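SusD homolog (PDB 3SGH) probably binds glycans at the outer membrane as a SusD-like lipoprotein, helping to capture them for uptake by a partner transporter. Local coordinates at residues N26-P31 / Y102-L107; C30-A35 / W77-G82; Y83-F88 / I123-M128; G112-A117 / N189-R194. One frame throughout, in Å; residues are numbered along the deposited sequence. Where two conformers were deposited one is given.

How the contacts relate
The four contacts show how one helical protein varies its packing chemistry with depth. Contacts 1 and 4 are buried and both use helix 100-120: in contact 1 a tyrosine hydroxyl, bonded to Thr108, rests against leucine and selenomethionine, while in contact 4 an amide and a guanidinium meet without bonding. Contacts 2 and 3 are only partly buried, share helix 75-84, and each includes a water bridging its two segments; contact 2 lays an arginine over a helix start, and contact 3 packs selenomethionine on a tyrosine ring. Contacts 1 and 2 share Cys30 and Pro31 and meet where Val27 CG1 lies 3.9 Å from Leu80 CD2.

Contact 1 (N26-P31 / Y102-L107); sequences NVYACP and YAMAQL
The Tyr28 ring meets helix 100-120 through its hydroxyl end, where OH lies 3.6 Å from Leu107 CG and points at the branch of that side chain. Tyr28 and Leu107 cross at about a right angle, and beside CG the methyl Leu107 CD2 stands 3.9 Å from Tyr28 OH. Met104 CE, the methyl carbon of a selenomethionine, also approaches the hydroxyl oxygen, at 4.1 Å from Tyr28 OH. Around the rest of the phenol are other aromatic residues: Phe176 packs edge-to-face with it, and Tyr111 and Phe187 also meet the ring. Between the backbones the distance is wide, the nearest CA atoms, those of Tyr28 and Leu107, being 10.4 Å apart, and it is the length of the tyrosine that bridges it. This is helix-to-helix packing in the alpha-alpha superhelix of a SusD-like protein, joining the short, weakly bonded helical turn 26-29 to the long helix 100-120 across a buried interface. The polar atom at its centre is not left to the aliphatic groups, because Tyr28 OH is hydrogen-bonded to Thr108 OG1, in the residue that follows Leu107. With chi1 at 176°, Leu107 CG lies opposite its own backbone N, which puts the branch beside the hydroxyl. Met104 arrives by bending: its chain turns at chi2 (-64°) and again at chi3 (-41°), which carries CE toward the tyrosine.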
loop_
_atom_site.group_PDB
_atom_site.type_symbol
_atom_site.label_atom_id
_atom_site.label_comp_id
_atom_site.label_asym_id
_atom_site.label_seq_id
_atom_site.Cartn_x
_atom_site.Cartn_y
_atom_site.Cartn_z
ATOM N N ASN A 26 13.697 6.894 -0.444
ATOM C CA ASN A 26 13.327 5.854 0.530
ATOM C C ASN A 26 11.809 5.743 0.778
ATOM O O ASN A 26 11.350 4.712 1.242
ATOM C CB ASN A 26 14.043 6.097 1.835
ATOM C CG ASN A 26 15.512 5.703 1.740
ATOM O OD1 ASN A 26 15.822 4.508 1.746
ATOM N ND2 ASN A 26 16.390 6.683 1.542
ATOM N N VAL A 27 11.015 6.763 0.436
ATOM C CA VAL A 27 9.568 6.606 0.571
ATOM C C VAL A 27 8.941 5.565 -0.349
ATOM O O VAL A 27 7.846 5.106 -0.067
ATOM C CB VAL A 27 8.775 7.907 0.433
ATOM C CG1 VAL A 27 9.257 8.955 1.492
ATOM C CG2 VAL A 27 8.809 8.455 -1.014
ATOM N N TYR A 28 9.591 5.210 -1.450
ATOM C CA TYR A 28 8.954 4.326 -2.419
ATOM C C TYR A 28 8.786 2.908 -1.902
ATOM O O TYR A 28 7.742 2.305 -2.084
ATOM C CB TYR A 28 9.749 4.311 -3.707
ATOM C CG TYR A 28 9.631 5.584 -4.518
ATOM C CD1 TYR A 28 8.400 6.008 -4.989
ATOM C CD2 TYR A 28 10.740 6.319 -4.902
ATOM C CE1 TYR A 28 8.240 7.162 -5.759
ATOM C CE2 TYR A 28 10.581 7.483 -5.670
ATOM C CZ TYR A 28 9.324 7.896 -6.101
ATOM O OH TYR A 28 9.125 9.034 -6.869
ATOM N N ALA A 29 9.799 2.406 -1.221
ATOM C CA ALA A 29 9.786 1.026 -0.752
ATOM C C ALA A 29 10.161 0.850 0.712
ATOM O O ALA A 29 9.925 -0.233 1.248
ATOM C CB ALA A 29 10.710 0.175 -1.606
ATOM N N CYS A 30 10.768 1.873 1.337
ATOM C CA CYS A 30 11.270 1.772 2.738
ATOM C C CYS A 30 12.163 0.549 2.987
ATOM O O CYS A 30 11.817 -0.313 3.808
ATOM C CB CYS A 30 10.102 1.766 3.713
ATOM S SG CYS A 30 9.307 3.421 3.794
ATOM N N PRO A 31 13.317 0.468 2.306
ATOM C CA PRO A 31 14.234 -0.666 2.513
ATOM C C PRO A 31 14.991 -0.742 3.856
ATOM O O PRO A 31 15.349 -1.852 4.292
ATOM C CB PRO A 31 15.216 -0.531 1.364
ATOM C CG PRO A 31 15.231 0.936 1.056
ATOM C CD PRO A 31 13.810 1.395 1.260
ATOM N N TYR A 102 13.735 18.449 -10.394
ATOM C CA TYR A 102 12.616 19.023 -9.687
ATOM C C TYR A 102 11.363 18.180 -9.866
ATOM O O TYR A 102 10.631 17.949 -8.903
ATOM C CB TYR A 102 12.349 20.452 -10.144
ATOM C CG TYR A 102 11.185 21.073 -9.461
ATOM C CD1 TYR A 102 11.202 21.291 -8.086
ATOM C CD2 TYR A 102 10.052 21.479 -10.183
ATOM C CE1 TYR A 102 10.126 21.880 -7.442
ATOM C CE2 TYR A 102 8.973 22.083 -9.528
ATOM C CZ TYR A 102 9.039 22.288 -8.163
ATOM O OH TYR A 102 7.976 22.890 -7.491
ATOM N N ALA A 103 11.100 17.736 -11.102
ATOM C CA ALA A 103 9.981 16.848 -11.384
ATOM C C ALA A 103 10.067 15.614 -10.477
ATOM O O ALA A 103 9.064 15.194 -9.883
ATOM C CB ALA A 103 9.992 16.443 -12.838
HETATM N N MSE A 104 11.253 15.005 -10.386
HETATM C CA MSE A 104 11.402 13.816 -9.541
HETATM C C MSE A 104 11.195 14.115 -8.065
HETATM O O MSE A 104 10.699 13.269 -7.329
HETATM C CB MSE A 104 12.750 13.125 -9.779
HETATM C CG MSE A 104 12.852 12.522 -11.161
HETATM SE SE MSE A 104 11.625 11.124 -11.478
HETATM C CE MSE A 104 11.769 10.232 -9.731
ATOM N N ALA A 105 11.584 15.319 -7.620
ATOM C CA ALA A 105 11.373 15.712 -6.218
ATOM C C ALA A 105 9.876 15.884 -5.941
ATOM O O ALA A 105 9.375 15.438 -4.925
ATOM C CB ALA A 105 12.164 16.988 -5.889
ATOM N N GLN A 106 9.152 16.437 -6.901
ATOM C CA GLN A 106 7.704 16.582 -6.799
ATOM C C GLN A 106 6.998 15.234 -6.763
ATOM O O GLN A 106 6.121 14.999 -5.925
ATOM C CB GLN A 106 7.194 17.354 -8.014
ATOM C CG GLN A 106 7.416 18.821 -7.930
ATOM C CD GLN A 106 6.613 19.567 -8.980
ATOM O OE1 GLN A 106 6.723 19.282 -10.171
ATOM N NE2 GLN A 106 5.784 20.491 -8.532
ATOM N N LEU A 107 7.367 14.377 -7.693
ATOM C CA LEU A 107 6.789 13.012 -7.749
ATOM C C LEU A 107 7.029 12.226 -6.442
ATOM O O LEU A 107 6.153 11.559 -5.920
ATOM C CB LEU A 107 7.331 12.269 -8.937
ATOM C CG LEU A 107 6.910 10.797 -9.087
ATOM C CD1 LEU A 107 5.388 10.661 -9.268
ATOM C CD2 LEU A 107 7.693 10.197 -10.312
#

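Contact 2 (C30-A35 / W77-G82)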
loop_
_atom_site.group_PDB
_atom_site.type_symbol
_atom_site.label_atom_id
_atom_site.label_comp_id
_atom_site.label_asym_id
_atom_site.label_seq_id
_atom_site.Cartn_x
_atom_site.Cartn_y
_atom_site.Cartn_z
ATOM N N CYS A 30 10.768 1.873 1.337
ATOM C CA CYS A 30 11.270 1.772 2.738
ATOM C C CYS A 30 12.163 0.549 2.987
ATOM O O CYS A 30 11.817 -0.313 3.808
ATOM C CB CYS A 30 10.102 1.766 3.713
ATOM S SG CYS A 30 9.307 3.421 3.794
ATOM N N PRO A 31 13.317 0.468 2.306
ATOM C CA PRO A 31 14.234 -0.666 2.513
ATOM C C PRO A 31 14.991 -0.742 3.856
ATOM O O PRO A 31 15.349 -1.852 4.292
ATOM C CB PRO A 31 15.216 -0.531 1.364
ATOM C CG PRO A 31 15.231 0.936 1.056
ATOM C CD PRO A 31 13.810 1.395 1.260
ATOM N N GLN A 32 15.286 0.398 4.471
ATOM C CA GLN A 32 16.032 0.375 5.717
ATOM C C GLN A 32 15.210 -0.404 6.749
ATOM O O GLN A 32 13.979 -0.287 6.812
ATOM C CB GLN A 32 16.348 1.789 6.160
ATOM C CG GLN A 32 17.361 1.893 7.312
ATOM C CD GLN A 32 16.763 1.804 8.680
ATOM O OE1 GLN A 32 15.543 1.992 8.867
ATOM N NE2 GLN A 32 17.617 1.555 9.670
ATOM N N GLN A 33 15.878 -1.158 7.610
ATOM C CA GLN A 33 15.185 -2.126 8.424
ATOM C C GLN A 33 14.081 -1.534 9.314
ATOM O O GLN A 33 13.022 -2.147 9.444
ATOM C CB GLN A 33 16.178 -2.973 9.244
ATOM C CG GLN A 33 16.944 -2.169 10.287
ATOM C CD GLN A 33 18.224 -2.836 10.691
ATOM O OE1 GLN A 33 19.055 -3.214 9.830
ATOM N NE2 GLN A 33 18.390 -3.042 11.984
ATOM N N ASN A 34 14.311 -0.353 9.909
ATOM C CA ASN A 34 13.291 0.262 10.767
ATOM C C ASN A 34 12.189 0.943 9.971
ATOM O O ASN A 34 11.032 0.849 10.349
ATOM C CB ASN A 34 13.947 1.251 11.715
ATOM C CG ASN A 34 15.079 0.593 12.518
ATOM O OD1 ASN A 34 16.232 0.978 12.397
ATOM N ND2 ASN A 34 14.750 -0.445 13.263
ATOM N N ALA A 35 12.537 1.596 8.872
ATOM C CA ALA A 35 11.535 2.118 7.926
ATOM C C ALA A 35 10.636 0.979 7.446
ATOM O O ALA A 35 9.427 1.139 7.396
ATOM C CB ALA A 35 12.239 2.782 6.715
ATOM N N TRP A 77 4.556 9.128 10.327
ATOM C CA TRP A 77 4.758 10.559 10.129
ATOM C C TRP A 77 6.221 10.870 10.148
ATOM O O TRP A 77 6.746 11.518 9.236
ATOM C CB TRP A 77 4.031 11.371 11.193
ATOM C CG TRP A 77 4.412 12.820 11.210
ATOM C CD1 TRP A 77 5.591 13.315 11.629
ATOM C CD2 TRP A 77 3.619 13.970 10.789
ATOM N NE1 TRP A 77 5.605 14.693 11.505
ATOM C CE2 TRP A 77 4.413 15.116 10.981
ATOM C CE3 TRP A 77 2.331 14.132 10.249
ATOM C CZ2 TRP A 77 3.947 16.432 10.709
ATOM C CZ3 TRP A 77 1.860 15.448 9.974
ATOM C CH2 TRP A 77 2.684 16.578 10.188
ATOM N N GLY A 78 6.898 10.425 11.200
ATOM C CA GLY A 78 8.320 10.763 11.376
ATOM C C GLY A 78 9.194 10.228 10.265
ATOM O O GLY A 78 10.140 10.897 9.786
ATOM N N ARG A 79 8.869 9.015 9.830
ATOM C CA ARG A 79 9.669 8.363 8.830
ATOM C C ARG A 79 9.527 9.059 7.451
ATOM O O ARG A 79 10.540 9.368 6.778
ATOM C CB ARG A 79 9.258 6.883 8.745
ATOM C CG ARG A 79 10.124 6.026 7.777
ATOM C CD ARG A 79 11.592 6.016 8.139
ATOM N NE ARG A 79 11.831 5.433 9.441
ATOM C CZ ARG A 79 13.021 5.196 9.970
ATOM N NH1 ARG A 79 14.127 5.464 9.284
ATOM N NH2 ARG A 79 13.089 4.662 11.172
ATOM N N LEU A 80 8.279 9.288 7.044
ATOM C CA LEU A 80 7.984 9.835 5.742
ATOM C C LEU A 80 8.379 11.319 5.677
ATOM O O LEU A 80 9.008 11.735 4.714
ATOM C CB LEU A 80 6.498 9.685 5.404
ATOM C CG LEU A 80 6.079 8.197 5.288
ATOM C CD1 LEU A 80 4.575 8.074 5.019
ATOM C CD2 LEU A 80 6.906 7.463 4.161
ATOM N N TYR A 81 7.990 12.110 6.684
ATOM C CA TYR A 81 8.496 13.470 6.774
ATOM C C TYR A 81 10.011 13.547 6.770
ATOM O O TYR A 81 10.576 14.410 6.124
ATOM C CB TYR A 81 7.974 14.196 8.009
ATOM C CG TYR A 81 6.879 15.167 7.703
ATOM C CD1 TYR A 81 5.613 14.748 7.357
ATOM C CD2 TYR A 81 7.124 16.526 7.824
ATOM C CE1 TYR A 81 4.607 15.682 7.060
ATOM C CE2 TYR A 81 6.156 17.452 7.567
ATOM C CZ TYR A 81 4.901 17.039 7.175
ATOM O OH TYR A 81 3.961 18.012 6.932
ATOM N N GLY A 82 10.676 12.644 7.475
ATOM C CA GLY A 82 12.122 12.649 7.517
ATOM C C GLY A 82 12.783 12.473 6.164
ATOM O O GLY A 82 13.825 13.097 5.868
HETATM O O HOH W 1 16.288 4.259 12.020
#
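Arg79 covers the first turn of helix 33-40, most of the van der Waals contact coming from its chain and one guanidinium face. Ala35 CB touches the chain at Arg79 CD, 3.6 Å away, while the guanidinium lies flat over the backbone, with Ala35 N 3.7 Å above its plane. Asn34 adds its CB, 3.6 Å from Arg79 NH2. Two bends, at chi2 (59°) and chi3 (62°), fold the arginine chain back and present this face to the turn.

Hydrogen bonds organise the surface beneath, where Arg79 ties helix 75-84 to the capped start of helix 33-40. Gln32 is the N-cap, and its OE1 accepts from Ala35 N at 3.0 Å in a nearly straight bond, and more weakly from Asn34 N; in return Gln32 NE2 donates to Asn34 OD1 at 3.1 Å, from above that carbonyl plane. The amide and guanidinium planes are 18° apart, Gln32 OE1 standing obliquely 3.8 Å from Arg79 NH1.

Water and charge form the third group. A water at the guanidinium edge, in its plane, bridges Arg79 NH2 and Asn34 OD1 by weak bonds. Arg79 NE makes a salt bridge with Glu38, about one turn beyond Ala35, which may offset the cost of a positive charge near a helix start. With an alanine instead of Arg79, Glu38 would probably be left without its charged mate and the Ala35 and Asn34 surface uncovered.

Contact 3 (Y83-F88 / I123-M128); sequences YIYPSF and IPYTQM
Tyr85 and Met128, a selenomethionine modelled in two conformers, make the tight part of this contact in the conformer described. There Met128 CE sits over one face of the Tyr85 ring, 3.6 Å from the centroid and 12° off the normal, a CH-pi contact, while the opposite face is covered by Ile84 CG2, so the ring is held between two methyl groups. Met128 SE lies obliquely, 4.2 Å from the centroid of the Tyr85 ring and 38° off its normal, a Met-aromatic contact, and is 3.4 Å from Tyr85 OH. A bend at chi3 (79°) sets CE over the ring.

The hydroxyl is gripped as well. Tyr85 OH shares a water with Pro124 O, at 2.6 Å from each of these oxygens, and is also hydrogen-bonded to Arg109 of helix 100-120. Here the break between helices 75-84 and 87-95, where a cis peptide bond precedes Pro86, is joined to the loop that follows helix 100-120; that loop makes a type I turn from Tyr125 to Met128. Replacing Tyr85 by an alanine would probably leave Arg109 without its hydroxyl partner, break the water link to Pro124 O and open a gap between Ile84 and Met128. The loose side begins at Tyr125, its CD1 4.4 Å from Tyr85 OH and its own hydroxyl bonded to Asp150. Beyond it, Thr126 and Gln127 are exposed and stand away from the tyrosine.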
loop_
_atom_site.group_PDB
_atom_site.type_symbol
_atom_site.label_atom_id
_atom_site.label_comp_id
_atom_site.label_asym_id
_atom_site.label_seq_id
_atom_site.Cartn_x
_atom_site.Cartn_y
_atom_site.Cartn_z
ATOM N N TYR A 83 12.202 11.626 5.321
ATOM C CA TYR A 83 12.792 11.417 4.006
ATOM C C TYR A 83 12.499 12.593 3.043
ATOM O O TYR A 83 13.361 12.982 2.261
ATOM C CB TYR A 83 12.307 10.093 3.388
ATOM C CG TYR A 83 12.845 8.853 4.046
ATOM C CD1 TYR A 83 14.193 8.736 4.369
ATOM C CD2 TYR A 83 12.014 7.748 4.253
ATOM C CE1 TYR A 83 14.681 7.607 4.965
ATOM C CE2 TYR A 83 12.497 6.601 4.822
ATOM C CZ TYR A 83 13.825 6.521 5.181
ATOM O OH TYR A 83 14.308 5.366 5.746
ATOM N N ILE A 84 11.290 13.150 3.106
ATOM C CA ILE A 84 10.866 14.124 2.122
ATOM C C ILE A 84 11.400 15.518 2.427
ATOM O O ILE A 84 11.767 16.249 1.505
ATOM C CB ILE A 84 9.319 14.155 1.995
ATOM C CG1 ILE A 84 8.824 12.772 1.489
ATOM C CG2 ILE A 84 8.871 15.318 1.101
ATOM C CD1 ILE A 84 9.491 12.287 0.135
ATOM N N TYR A 85 11.456 15.878 3.711
ATOM C CA TYR A 85 11.882 17.247 4.081
ATOM C C TYR A 85 13.106 17.196 4.975
ATOM O O TYR A 85 13.177 16.299 5.819
ATOM C CB TYR A 85 10.752 17.966 4.804
ATOM C CG TYR A 85 9.448 18.003 4.079
ATOM C CD1 TYR A 85 9.213 18.922 3.044
ATOM C CD2 TYR A 85 8.403 17.175 4.456
ATOM C CE1 TYR A 85 7.988 18.956 2.390
ATOM C CE2 TYR A 85 7.157 17.235 3.792
ATOM C CZ TYR A 85 6.977 18.119 2.779
ATOM O OH TYR A 85 5.772 18.127 2.123
ATOM N N PRO A 86 14.053 18.160 4.831
ATOM C CA PRO A 86 13.986 19.355 3.965
ATOM C C PRO A 86 14.418 19.149 2.517
ATOM O O PRO A 86 14.458 20.099 1.761
ATOM C CB PRO A 86 14.933 20.355 4.688
ATOM C CG PRO A 86 15.972 19.487 5.299
ATOM C CD PRO A 86 15.204 18.250 5.776
ATOM N N SER A 87 14.739 17.933 2.111
ATOM C CA SER A 87 15.301 17.748 0.774
ATOM C C SER A 87 14.410 18.309 -0.321
ATOM O O SER A 87 14.936 18.851 -1.269
ATOM C CB SER A 87 15.624 16.287 0.500
ATOM O OG SER A 87 16.607 15.854 1.420
ATOM N N PHE A 88 13.083 18.174 -0.196
ATOM C CA PHE A 88 12.193 18.695 -1.219
ATOM C C PHE A 88 12.456 20.193 -1.485
ATOM O O PHE A 88 12.562 20.647 -2.652
ATOM C CB PHE A 88 10.691 18.537 -0.892
ATOM C CG PHE A 88 9.856 19.179 -1.908
ATOM C CD1 PHE A 88 9.760 18.613 -3.146
ATOM C CD2 PHE A 88 9.271 20.413 -1.688
ATOM C CE1 PHE A 88 9.054 19.234 -4.151
ATOM C CE2 PHE A 88 8.576 21.046 -2.670
ATOM C CZ PHE A 88 8.470 20.461 -3.919
ATOM N N ILE A 123 -2.898 16.738 6.397
ATOM C CA ILE A 123 -1.484 16.957 6.644
ATOM C C ILE A 123 -1.150 18.363 6.191
ATOM O O ILE A 123 -1.807 18.897 5.321
ATOM C CB ILE A 123 -0.618 15.967 5.831
ATOM C CG1 ILE A 123 -0.898 16.081 4.326
ATOM C CG2 ILE A 123 -0.742 14.482 6.349
ATOM C CD1 ILE A 123 0.084 15.301 3.424
ATOM N N PRO A 124 -0.051 18.937 6.690
ATOM C CA PRO A 124 0.464 20.147 6.049
ATOM C C PRO A 124 1.049 19.812 4.680
ATOM O O PRO A 124 1.722 18.769 4.523
ATOM C CB PRO A 124 1.574 20.630 7.008
ATOM C CG PRO A 124 1.533 19.752 8.190
ATOM C CD PRO A 124 0.773 18.500 7.822
ATOM N N TYR A 125 0.805 20.668 3.702
ATOM C CA TYR A 125 1.300 20.434 2.357
ATOM C C TYR A 125 1.428 21.775 1.617
ATOM O O TYR A 125 2.552 22.282 1.485
ATOM C CB TYR A 125 0.441 19.372 1.629
ATOM C CG TYR A 125 0.986 18.958 0.274
ATOM C CD1 TYR A 125 1.871 17.898 0.153
ATOM C CD2 TYR A 125 0.639 19.663 -0.876
ATOM C CE1 TYR A 125 2.402 17.524 -1.081
ATOM C CE2 TYR A 125 1.189 19.290 -2.137
ATOM C CZ TYR A 125 2.074 18.222 -2.203
ATOM O OH TYR A 125 2.628 17.854 -3.396
ATOM N N THR A 126 0.312 22.382 1.243
ATOM C CA THR A 126 0.321 23.626 0.455
ATOM C C THR A 126 0.972 24.789 1.175
ATOM O O THR A 126 1.626 25.620 0.541
ATOM C CB THR A 126 -1.085 24.036 0.012
ATOM O OG1 THR A 126 -1.892 24.300 1.153
ATOM C CG2 THR A 126 -1.752 22.935 -0.799
ATOM N N GLN A 127 0.831 24.810 2.495
ATOM C CA GLN A 127 1.254 25.943 3.320
ATOM C C GLN A 127 2.633 25.751 3.931
ATOM O O GLN A 127 3.079 26.588 4.696
ATOM C CB GLN A 127 0.241 26.178 4.442
ATOM C CG GLN A 127 -1.171 26.472 3.948
ATOM C CD GLN A 127 -1.192 27.578 2.934
ATOM O OE1 GLN A 127 -0.977 28.748 3.267
ATOM N NE2 GLN A 127 -1.471 27.227 1.686
HETATM N N MSE A 128 3.306 24.646 3.617
HETATM C CA MSE A 128 4.644 24.449 4.139
HETATM C C MSE A 128 5.660 25.360 3.493
HETATM O O MSE A 128 5.593 25.633 2.279
HETATM C CB MSE A 128 5.063 23.037 3.958
HETATM C CG MSE A 128 4.234 22.156 4.787
HETATM SE SE MSE A 128 4.799 20.397 4.417
HETATM C CE MSE A 128 6.390 20.336 5.489
HETATM O O HOH W 2 3.657 17.362 3.444
#

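Contact 4 (G112-A117 / N189-R194)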
loop_
_atom_site.group_PDB
_atom_site.type_symbol
_atom_site.label_atom_id
_atom_site.label_comp_id
_atom_site.label_asym_id
_atom_site.label_seq_id
_atom_site.Cartn_x
_atom_site.Cartn_y
_atom_site.Cartn_z
ATOM N N GLY A 112 5.139 10.015 -1.152
ATOM C CA GLY A 112 5.259 9.892 0.272
ATOM C C GLY A 112 4.057 10.460 0.980
ATOM O O GLY A 112 3.576 9.897 1.964
HETATM N N MSE A 113 3.600 11.612 0.502
HETATM C CA MSE A 113 2.527 12.308 1.169
HETATM C C MSE A 113 1.152 11.718 0.845
HETATM O O MSE A 113 0.226 11.845 1.657
HETATM C CB MSE A 113 2.578 13.795 0.869
HETATM C CG MSE A 113 3.865 14.437 1.490
HETATM SE SE MSE A 113 3.934 14.250 3.428
HETATM C CE MSE A 113 5.601 13.325 3.604
ATOM N N GLN A 114 0.984 11.080 -0.310
ATOM C CA GLN A 114 -0.289 10.396 -0.574
ATOM C C GLN A 114 -0.444 9.206 0.366
ATOM O O GLN A 114 -1.533 8.929 0.826
ATOM C CB GLN A 114 -0.455 9.998 -2.040
ATOM C CG GLN A 114 0.514 9.004 -2.642
ATOM C CD GLN A 114 0.246 7.543 -2.270
ATOM O OE1 GLN A 114 -0.894 7.142 -2.142
ATOM N NE2 GLN A 114 1.321 6.759 -2.093
ATOM N N LEU A 115 0.675 8.542 0.677
ATOM C CA LEU A 115 0.687 7.521 1.699
ATOM C C LEU A 115 0.315 8.090 3.064
ATOM O O LEU A 115 -0.542 7.541 3.749
ATOM C CB LEU A 115 2.033 6.813 1.780
ATOM C CG LEU A 115 2.215 5.737 2.858
ATOM C CD1 LEU A 115 1.108 4.725 2.818
ATOM C CD2 LEU A 115 3.618 5.095 2.705
ATOM N N LEU A 116 0.910 9.220 3.444
ATOM C CA LEU A 116 0.658 9.753 4.781
ATOM C C LEU A 116 -0.795 10.251 4.864
ATOM O O LEU A 116 -1.472 10.065 5.881
ATOM C CB LEU A 116 1.692 10.838 5.132
ATOM C CG LEU A 116 1.634 11.357 6.577
ATOM C CD1 LEU A 116 1.749 10.186 7.599
ATOM C CD2 LEU A 116 2.706 12.483 6.838
ATOM N N ALA A 117 -1.296 10.871 3.796
ATOM C CA ALA A 117 -2.709 11.313 3.748
ATOM C C ALA A 117 -3.665 10.123 3.851
ATOM O O ALA A 117 -4.704 10.230 4.521
ATOM C CB ALA A 117 -3.028 12.118 2.461
ATOM N N ASN A 189 1.839 8.363 -14.154
ATOM C CA ASN A 189 0.434 8.212 -14.574
ATOM C C ASN A 189 -0.280 7.097 -13.848
ATOM O O ASN A 189 -1.471 7.216 -13.550
ATOM C CB ASN A 189 0.340 8.052 -16.094
ATOM C CG ASN A 189 0.462 9.399 -16.804
ATOM O OD1 ASN A 189 -0.344 10.291 -16.577
ATOM N ND2 ASN A 189 1.478 9.547 -17.649
ATOM N N THR A 190 0.439 6.037 -13.493
ATOM C CA THR A 190 -0.182 4.927 -12.786
ATOM C C THR A 190 -0.487 5.376 -11.345
ATOM O O THR A 190 -1.525 5.037 -10.775
ATOM C CB THR A 190 0.703 3.664 -12.784
ATOM O OG1 THR A 190 1.032 3.281 -14.128
ATOM C CG2 THR A 190 0.007 2.495 -12.105
ATOM N N LEU A 191 0.408 6.159 -10.777
ATOM C CA LEU A 191 0.157 6.762 -9.448
ATOM C C LEU A 191 -1.020 7.696 -9.488
ATOM O O LEU A 191 -1.903 7.667 -8.591
ATOM C CB LEU A 191 1.363 7.577 -8.995
ATOM C CG LEU A 191 1.268 8.277 -7.632
ATOM C CD1 LEU A 191 0.980 7.302 -6.469
ATOM C CD2 LEU A 191 2.544 9.114 -7.364
ATOM N N LYS A 192 -1.071 8.490 -10.543
ATOM C CA LYS A 192 -2.205 9.389 -10.765
ATOM C C LYS A 192 -3.493 8.568 -10.806
ATOM O O LYS A 192 -4.472 8.911 -10.171
ATOM C CB LYS A 192 -2.035 10.205 -12.031
ATOM C CG LYS A 192 -3.171 11.199 -12.304
ATOM C CD LYS A 192 -2.757 12.106 -13.493
ATOM C CE LYS A 192 -3.854 13.064 -13.885
ATOM N NZ LYS A 192 -3.448 14.040 -14.939
ATOM N N LEU A 193 -3.472 7.442 -11.508
ATOM C CA LEU A 193 -4.661 6.570 -11.573
ATOM C C LEU A 193 -5.000 5.915 -10.220
ATOM O O LEU A 193 -6.195 5.867 -9.839
ATOM C CB LEU A 193 -4.489 5.517 -12.659
ATOM C CG LEU A 193 -5.636 4.563 -12.898
ATOM C CD1 LEU A 193 -6.900 5.357 -13.246
ATOM C CD2 LEU A 193 -5.268 3.594 -14.041
ATOM N N ARG A 194 -3.983 5.467 -9.489
ATOM C CA ARG A 194 -4.185 4.934 -8.101
ATOM C C ARG A 194 -4.888 5.953 -7.214
ATOM O O ARG A 194 -5.900 5.654 -6.528
ATOM C CB ARG A 194 -2.869 4.567 -7.452
ATOM C CG ARG A 194 -3.035 4.082 -6.010
ATOM C CD ARG A 194 -1.682 4.026 -5.286
ATOM N NE ARG A 194 -0.845 2.929 -5.739
ATOM C CZ ARG A 194 0.391 2.687 -5.258
ATOM N NH1 ARG A 194 0.934 3.490 -4.339
ATOM N NH2 ARG A 194 1.097 1.691 -5.718
#
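Two helical segments, 112-117 and 189-194, face one another at a distance, their nearest CA atoms being Gln114 and Leu191 at 9.6 Å. Gln114 fills much of that gap. Its CG stands between backbone N and carbonyl carbon (chi1 63°), a crowded position, and the chain bends again at chi2 (78°), turning the amide back over its own helix. The elbow of this bend is what touches Leu191, Gln114 CG lying 4.2 Å from Leu191 CD1. The pairing is inter-helix packing in the core of the alpha-alpha superhelix, binding helix 100-120 to helix 181-198, and a glutamine and an arginine meet beside a leucine in this buried place. Gln114 NE2 comes up at the edge of the Arg194 guanidinium, in its plane and 4.0 Å from NH1, with the two flat groups 57° apart. Both are donors here, and each finds its acceptor on one residue: Gln114 NE2 bonds the backbone carbonyl of Tyr111, and Arg194 NH1 bonds the Tyr111 hydroxyl. Arg194 also forms a salt bridge from NE to Glu321 of helix 319-331, so its buried charge has a counterion, and the two bonds together probably fix how the guanidinium is turned.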